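Local coordinates for Phthiocerol/phenolphthiocerol synthesis polyketide synthase type I PpsC (Mycobacterium tuberculosis, PDB 5NJI), which probably dehydrates beta-hydroxyacyl intermediates through its dehydratase domain during assembly of phthiocerol and phenolphthiocerol lipids in Mycobacterium tuberculosis, at residues T82-V87 against T114-D119; E120-V125 against T141-R146. The protein carries 1 engineered substitution. One frame throughout, in Å; residues are numbered along the deposited sequence.

Contact 1. Residues T82-V87 against T114-D119; sequences TDTFAV and TTLTGD
Thr84, the last residue of helix 70-84, and Phe85 just beyond it pack on the end of strand 110-118 and on the turn that follows it. Dehydratase domains of polyketide synthases have a double hot-dog fold, two units in each of which a beta-sheet wraps around a long helix; this helix-sheet pairing matches that plan.

The apolar part rests on Leu116, whose isobutyl group straddles Thr84 and Phe85. Its CD1 lies 3.8 Å from Thr84 OG1, while its CD2 is 4.1 Å from Phe85 CZ and about as far from the methyl of Thr84. With CG anti to the backbone N (chi1 -178°), Leu116 reaches across from the strand to the helix, where Ala80 and, from strand 44-50, Trp46 also touch it. The Thr84 hydroxyl is bonded to Ala80 O one helical turn back, so its meeting with Leu116 is plain packing. The Thr84 methyl, for its part, sits over the centre of the Phe85 ring, 3.7 Å above the plane.

The aromatic part lies at the turn. Phe85 is the first residue to leave helical geometry, and its ring leads with CZ, 3.3 Å from Asp119 C, with CE1 and CE2 also against the Asp119 backbone. Gly118 has phi 121° and psi -153°, backbone angles that suit glycine, the strand ending here in the turn. The Asp119 side chain leaves the backbone away from the helix end, and its OD1 accepts the N-H groups of Gln121 and Arg122. Gly118 O lies at the ring edge, near its plane, 3.9 Å from Phe85 CZ.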
ATOM      1  N   THR A  82      13.520   7.814   5.260  1.00 19.43           N
ATOM      2  CA  THR A  82      14.351   7.165   6.263  1.00 20.45           C
ATOM      3  C   THR A  82      15.809   7.070   5.825  1.00 22.71           C
ATOM      4  O   THR A  82      16.721   7.209   6.655  1.00 23.64           O
ATOM      5  CB  THR A  82      13.761   5.783   6.567  1.00 23.57           C
ATOM      6  OG1 THR A  82      12.460   5.956   7.124  1.00 24.78           O
ATOM      7  CG2 THR A  82      14.622   5.009   7.554  1.00 25.48           C
ATOM      8  N   ASP A  83      16.061   6.876   4.531  1.00 20.75           N
ATOM      9  CA  ASP A  83      17.434   6.823   4.057  1.00 23.81           C
ATOM     10  C   ASP A  83      18.074   8.197   3.999  1.00 31.56           C
ATOM     11  O   ASP A  83      19.305   8.292   3.989  1.00 37.30           O
ATOM     12  CB  ASP A  83      17.477   6.162   2.677  1.00 20.33           C
ATOM     13  CG  ASP A  83      18.888   5.911   2.189  1.00 27.02           C
ATOM     14  OD1 ASP A  83      19.678   5.273   2.929  1.00 26.14           O
ATOM     15  OD2 ASP A  83      19.202   6.341   1.054  1.00 26.66           O
ATOM     16  N   THR A  84      17.275   9.256   3.982  1.00 22.69           N
ATOM     17  CA  THR A  84      17.790  10.609   3.830  1.00 20.72           C
ATOM     18  C   THR A  84      18.048  11.288   5.167  1.00 23.27           C
ATOM     19  O   THR A  84      19.041  12.007   5.321  1.00 28.22           O
ATOM     20  CB  THR A  84      16.808  11.450   3.016  1.00 20.05           C
ATOM     21  OG1 THR A  84      16.548  10.811   1.754  1.00 20.28           O
ATOM     22  CG2 THR A  84      17.356  12.845   2.756  1.00 23.66           C
ATOM     23  N   PHE A  85      17.167  11.082   6.135  1.00 23.21           N
ATOM     24  CA  PHE A  85      17.224  11.796   7.401  1.00 22.99           C
ATOM     25  C   PHE A  85      17.451  10.814   8.537  1.00 30.06           C
ATOM     26  O   PHE A  85      16.827   9.750   8.591  1.00 40.22           O
ATOM     27  CB  PHE A  85      15.933  12.580   7.645  1.00 23.26           C
ATOM     28  CG  PHE A  85      15.548  13.479   6.507  1.00 23.35           C
ATOM     29  CD1 PHE A  85      16.302  14.603   6.207  1.00 24.34           C
ATOM     30  CD2 PHE A  85      14.442  13.198   5.708  1.00 26.66           C
ATOM     31  CE1 PHE A  85      15.955  15.436   5.176  1.00 28.79           C
ATOM     32  CE2 PHE A  85      14.094  14.036   4.663  1.00 24.90           C
ATOM     33  CZ  PHE A  85      14.855  15.152   4.391  1.00 24.42           C
ATOM     34  N   ALA A  86      18.339  11.188   9.447  1.00 31.72           N
ATOM     35  CA  ALA A  86      18.568  10.406  10.652  1.00 38.91           C
ATOM     36  C   ALA A  86      17.518  10.788  11.681  1.00 37.57           C
ATOM     37  O   ALA A  86      17.437  11.953  12.085  1.00 51.45           O
ATOM     38  CB  ALA A  86      19.970  10.659  11.197  1.00 40.83           C
ATOM     39  N   VAL A  87      16.701   9.822  12.087  1.00 35.13           N
ATOM     40  CA  VAL A  87      15.720  10.034  13.146  1.00 38.77           C
ATOM     41  C   VAL A  87      15.689   8.782  14.012  1.00 39.21           C
ATOM     42  O   VAL A  87      15.580   7.665  13.497  1.00 42.98           O
ATOM     43  CB  VAL A  87      14.317  10.361  12.596  1.00 37.93           C
ATOM     44  CG1 VAL A  87      13.340  10.609  13.746  1.00 42.88           C
ATOM     45  CG2 VAL A  87      14.365  11.584  11.700  1.00 48.98           C
ATOM     46  N   THR A 114      13.670   7.182  -8.053  1.00 15.98           N
ATOM     47  CA  THR A 114      12.998   7.929  -6.994  1.00 14.78           C
ATOM     48  C   THR A 114      13.800   9.181  -6.656  1.00 15.50           C
ATOM     49  O   THR A 114      15.036   9.159  -6.664  1.00 16.03           O
ATOM     50  CB  THR A 114      12.839   7.046  -5.749  1.00 17.16           C
ATOM     51  OG1 THR A 114      12.111   5.869  -6.104  1.00 18.69           O
ATOM     52  CG2 THR A 114      12.111   7.753  -4.619  1.00 16.93           C
ATOM     53  N   THR A 115      13.109  10.291  -6.436  1.00 16.25           N
ATOM     54  CA  THR A 115      13.756  11.510  -5.965  1.00 14.62           C
ATOM     55  C   THR A 115      13.094  12.009  -4.695  1.00 16.03           C
ATOM     56  O   THR A 115      11.908  11.778  -4.454  1.00 16.84           O
ATOM     57  CB  THR A 115      13.721  12.634  -6.992  1.00 17.95           C
ATOM     58  OG1 THR A 115      12.370  12.919  -7.376  1.00 20.68           O
ATOM     59  CG2 THR A 115      14.564  12.293  -8.226  1.00 18.37           C
ATOM     60  N   LEU A 116      13.882  12.697  -3.880  1.00 14.88           N
ATOM     61  CA  LEU A 116      13.366  13.314  -2.667  1.00 17.02           C
ATOM     62  C   LEU A 116      13.932  14.716  -2.546  1.00 18.57           C
ATOM     63  O   LEU A 116      15.143  14.915  -2.662  1.00 16.83           O
ATOM     64  CB  LEU A 116      13.715  12.502  -1.419  1.00 16.05           C
ATOM     65  CG  LEU A 116      13.180  13.018  -0.069  1.00 18.21           C
ATOM     66  CD1 LEU A 116      13.020  11.879   0.890  1.00 17.80           C
ATOM     67  CD2 LEU A 116      14.127  14.055   0.554  1.00 20.49           C
ATOM     68  N   THR A 117      13.056  15.667  -2.275  1.00 18.06           N
ATOM     69  CA  THR A 117      13.455  17.023  -1.935  1.00 19.58           C
ATOM     70  C   THR A 117      12.794  17.384  -0.615  1.00 20.78           C
ATOM     71  O   THR A 117      11.773  16.811  -0.244  1.00 21.45           O
ATOM     72  CB  THR A 117      13.037  18.023  -3.010  1.00 22.16           C
ATOM     73  OG1 THR A 117      11.605  18.061  -3.117  1.00 26.53           O
ATOM     74  CG2 THR A 117      13.626  17.630  -4.357  1.00 24.17           C
ATOM     75  N   GLY A 118      13.389  18.332   0.110  1.00 22.80           N
ATOM     76  CA  GLY A 118      12.789  18.838   1.331  1.00 22.63           C
ATOM     77  C   GLY A 118      13.694  18.628   2.527  1.00 23.58           C
ATOM     78  O   GLY A 118      14.922  18.557   2.394  1.00 28.74           O
ATOM     79  N   ASP A 119      13.074  18.529   3.705  1.00 26.69           N
ATOM     80  CA  ASP A 119      13.822  18.477   4.953  1.00 29.29           C
ATOM     81  C   ASP A 119      13.137  17.500   5.900  1.00 26.74           C
ATOM     82  O   ASP A 119      12.157  16.837   5.541  1.00 31.06           O
ATOM     83  CB  ASP A 119      13.978  19.883   5.564  1.00 35.23           C
ATOM     84  CG  ASP A 119      12.652  20.515   5.983  1.00 41.92           C
ATOM     85  OD1 ASP A 119      11.657  19.801   6.219  1.00 34.36           O
ATOM     86  OD2 ASP A 119      12.611  21.759   6.086  1.00 48.34           O
TER

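Contact 2. Residues E120-V125 against T141-R146; sequences EQRCQV and TATVAR
Arg146 folds its side chain back over the backbone of Glu120, its CG and CD both 3.3 Å from Glu120 O. Bends at chi2 and chi3 (-66° and -96°) bring NH1 to two acceptors of that residue: the carbonyl O at 3.2 Å and, in a salt bridge, OE1 at 2.9 Å. Both oxygens lie near the guanidinium plane, although NH1 meets each from above the plane of its own group; the carboxylate is turned 41° from the guanidinium. Gln121 OE1 lies over one guanidinium face, and Gln121 O accepts the backbone N-H of Arg146.

Beyond this end the strands form an antiparallel hairpin, with Cys123-Val144 and Val125-Ala142 as hydrogen-bonded pairs. On the face bearing Gln124, Thr143 OG1 donates to Gln124 OE1 at 2.8 Å, the two side chains running alongside each other, while the extended Arg122 brings NE to 3.5 Å from Thr143 CG2.

The other face is apolar: Cys123 SG touches Val144 CB (3.8 Å), and Val125 packs on Ala142 and Val144. Ala77 and Ala81 of helix 70-84 meet this face, and strands 110-118 and 93-100 flank the hairpin.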
ATOM      1  N   GLU A 120      13.712  17.427   7.072  1.00 33.94           N
ATOM      2  CA  GLU A 120      13.323  16.414   8.019  1.00 40.65           C
ATOM      3  C   GLU A 120      11.942  16.608   8.629  1.00 36.70           C
ATOM      4  O   GLU A 120      11.542  15.801   9.390  1.00 45.09           O
ATOM      5  CB  GLU A 120      14.381  16.055   9.110  1.00 46.39           C
ATOM      6  CG  GLU A 120      14.419  16.931  10.363  1.00 65.31           C
ATOM      7  CD  GLU A 120      15.402  16.374  11.448  1.00 85.91           C
ATOM      8  OE1 GLU A 120      15.081  16.219  12.659  1.00 89.49           O
ATOM      9  OE2 GLU A 120      16.566  16.085  11.081  1.00 91.95           O
ATOM     10  N   GLN A 121      11.270  17.699   8.316  1.00 35.90           N
ATOM     11  CA  GLN A 121       9.914  17.984   8.763  1.00 29.86           C
ATOM     12  C   GLN A 121       8.890  17.630   7.704  1.00 29.02           C
ATOM     13  O   GLN A 121       7.813  17.120   8.031  1.00 30.10           O
ATOM     14  CB  GLN A 121       9.760  19.470   9.112  1.00 36.19           C
ATOM     15  CG  GLN A 121      10.552  19.915  10.320  1.00 45.93           C
ATOM     16  CD  GLN A 121      10.265  19.067  11.528  1.00 51.01           C
ATOM     17  OE1 GLN A 121      11.181  18.560  12.168  1.00 65.48           O
ATOM     18  NE2 GLN A 121       8.985  18.889  11.842  1.00 51.22           N
ATOM     19  N   ARG A 122       9.205  17.923   6.444  1.00 31.19           N
ATOM     20  CA  ARG A 122       8.305  17.668   5.329  1.00 28.18           C
ATOM     21  C   ARG A 122       9.148  17.534   4.074  1.00 25.48           C
ATOM     22  O   ARG A 122       9.995  18.391   3.809  1.00 29.05           O
ATOM     23  CB  ARG A 122       7.288  18.798   5.165  1.00 37.10           C
ATOM     24  CG  ARG A 122       6.300  18.628   4.022  1.00 41.32           C
ATOM     25  CD  ARG A 122       5.221  19.694   4.093  1.00 56.57           C
ATOM     26  NE  ARG A 122       4.236  19.570   3.023  1.00 65.57           N
ATOM     27  CZ  ARG A 122       4.336  20.152   1.833  1.00 75.63           C
ATOM     28  NH1 ARG A 122       5.385  20.909   1.536  1.00 85.70           N
ATOM     29  NH2 ARG A 122       3.379  19.977   0.930  1.00 69.42           N
ATOM     30  N   CYS A 123       8.909  16.477   3.303  1.00 22.99           N
ATOM     31  CA  CYS A 123       9.679  16.238   2.089  1.00 23.33           C
ATOM     32  C   CYS A 123       8.753  15.694   1.002  1.00 20.10           C
ATOM     33  O   CYS A 123       7.648  15.224   1.273  1.00 20.52           O
ATOM     34  CB  CYS A 123      10.855  15.290   2.357  1.00 26.27           C
ATOM     35  SG  CYS A 123      10.391  13.661   2.933  1.00 25.54           S
ATOM     36  N   GLN A 124       9.195  15.828  -0.248  1.00 19.00           N
ATOM     37  CA  GLN A 124       8.409  15.491  -1.421  1.00 20.36           C
ATOM     38  C   GLN A 124       9.146  14.393  -2.164  1.00 19.79           C
ATOM     39  O   GLN A 124      10.341  14.524  -2.449  1.00 19.46           O
ATOM     40  CB  GLN A 124       8.197  16.705  -2.354  1.00 26.83           C
ATOM     41  CG  GLN A 124       7.624  17.934  -1.674  1.00 56.79           C
ATOM     42  CD  GLN A 124       6.136  17.823  -1.423  1.00 72.87           C
ATOM     43  OE1 GLN A 124       5.475  16.912  -1.924  1.00 80.81           O
ATOM     44  NE2 GLN A 124       5.599  18.753  -0.644  1.00 69.98           N
ATOM     45  N   VAL A 125       8.435  13.322  -2.479  1.00 18.73           N
ATOM     46  CA  VAL A 125       9.006  12.163  -3.147  1.00 16.29           C
ATOM     47  C   VAL A 125       8.322  12.014  -4.495  1.00 16.35           C
ATOM     48  O   VAL A 125       7.108  12.200  -4.608  1.00 20.56           O
ATOM     49  CB  VAL A 125       8.829  10.899  -2.283  1.00 16.62           C
ATOM     50  CG1 VAL A 125       9.294   9.648  -3.021  1.00 20.46           C
ATOM     51  CG2 VAL A 125       9.573  11.037  -0.976  1.00 18.31           C
ATOM     52  N   THR A 141       3.603  10.390  -6.746  1.00 17.28           N
ATOM     53  CA  THR A 141       4.201  11.455  -5.965  1.00 19.30           C
ATOM     54  C   THR A 141       3.695  11.325  -4.544  1.00 22.99           C
ATOM     55  O   THR A 141       2.589  10.828  -4.322  1.00 22.39           O
ATOM     56  CB  THR A 141       3.847  12.845  -6.500  1.00 22.04           C
ATOM     57  OG1 THR A 141       2.422  12.989  -6.546  1.00 23.64           O
ATOM     58  CG2 THR A 141       4.408  13.040  -7.876  1.00 21.89           C
ATOM     59  N   ALA A 142       4.511  11.747  -3.575  1.00 18.52           N
ATOM     60  CA  ALA A 142       4.081  11.663  -2.188  1.00 17.87           C
ATOM     61  C   ALA A 142       4.634  12.829  -1.387  1.00 20.90           C
ATOM     62  O   ALA A 142       5.745  13.305  -1.624  1.00 20.12           O
ATOM     63  CB  ALA A 142       4.513  10.365  -1.514  1.00 16.47           C
ATOM     64  N   THR A 143       3.834  13.296  -0.439  1.00 16.64           N
ATOM     65  CA  THR A 143       4.308  14.212   0.586  1.00 19.35           C
ATOM     66  C   THR A 143       4.455  13.432   1.883  1.00 23.31           C
ATOM     67  O   THR A 143       3.486  12.832   2.373  1.00 20.82           O
ATOM     68  CB  THR A 143       3.350  15.387   0.758  1.00 22.67           C
ATOM     69  OG1 THR A 143       3.260  16.110  -0.468  1.00 29.08           O
ATOM     70  CG2 THR A 143       3.861  16.312   1.840  1.00 27.02           C
ATOM     71  N   VAL A 144       5.661  13.439   2.434  1.00 19.42           N
ATOM     72  CA  VAL A 144       5.991  12.732   3.663  1.00 20.27           C
ATOM     73  C   VAL A 144       6.301  13.757   4.743  1.00 19.71           C
ATOM     74  O   VAL A 144       6.975  14.760   4.490  1.00 21.91           O
ATOM     75  CB  VAL A 144       7.183  11.779   3.456  1.00 19.12           C
ATOM     76  CG1 VAL A 144       7.566  11.073   4.738  1.00 23.71           C
ATOM     77  CG2 VAL A 144       6.874  10.766   2.351  1.00 18.27           C
ATOM     78  N   ALA A 145       5.814  13.500   5.954  1.00 18.07           N
ATOM     79  CA  ALA A 145       5.976  14.443   7.048  1.00 22.61           C
ATOM     80  C   ALA A 145       6.281  13.672   8.324  1.00 21.14           C
ATOM     81  O   ALA A 145       6.086  12.460   8.409  1.00 20.52           O
ATOM     82  CB  ALA A 145       4.726  15.320   7.216  1.00 25.39           C
ATOM     83  N   ARG A 146       6.775  14.382   9.330  1.00 23.61           N
ATOM     84  CA  ARG A 146       6.981  13.753  10.623  1.00 23.80           C
ATOM     85  C   ARG A 146       5.672  13.188  11.168  1.00 24.18           C
ATOM     86  O   ARG A 146       4.607  13.789  11.024  1.00 24.83           O
ATOM     87  CB  ARG A 146       7.576  14.760  11.617  1.00 28.18           C
ATOM     88  CG  ARG A 146       9.047  15.100  11.368  1.00 45.01           C
ATOM     89  CD  ARG A 146       9.971  13.904  11.602  1.00 49.94           C
ATOM     90  NE  ARG A 146      10.551  13.888  12.943  1.00 67.98           N
ATOM     91  CZ  ARG A 146      11.758  14.359  13.254  1.00 71.94           C
ATOM     92  NH1 ARG A 146      12.539  14.895  12.324  1.00 70.21           N
ATOM     93  NH2 ARG A 146      12.187  14.296  14.507  1.00 70.72           N
TER

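In the fold
From the N terminus, the chain passes through helix 70-84 and returns in strand 110-118, where contact 1 closes a loop that includes strand 93-100. It then turns directly into strand 122-130, and contact 2 closes the hairpin with strand 136-146. The two loops follow in series, without nesting or crossing, and the centres of the two contacts lie about 8 Å apart. Thr117 O to Gln124 N, 2.8 Å, probably a hydrogen bond, joins the neighbouring strands 110-118 and 122-130. At the turn, Phe85 CE1 lies 3.5 Å from Glu120 N, so one ring spans both contacts. Contact 1 sets the end of helix 70-84 against strand 110-118, and contact 2 extends the sheet beside it through strands 122-130 and 136-146.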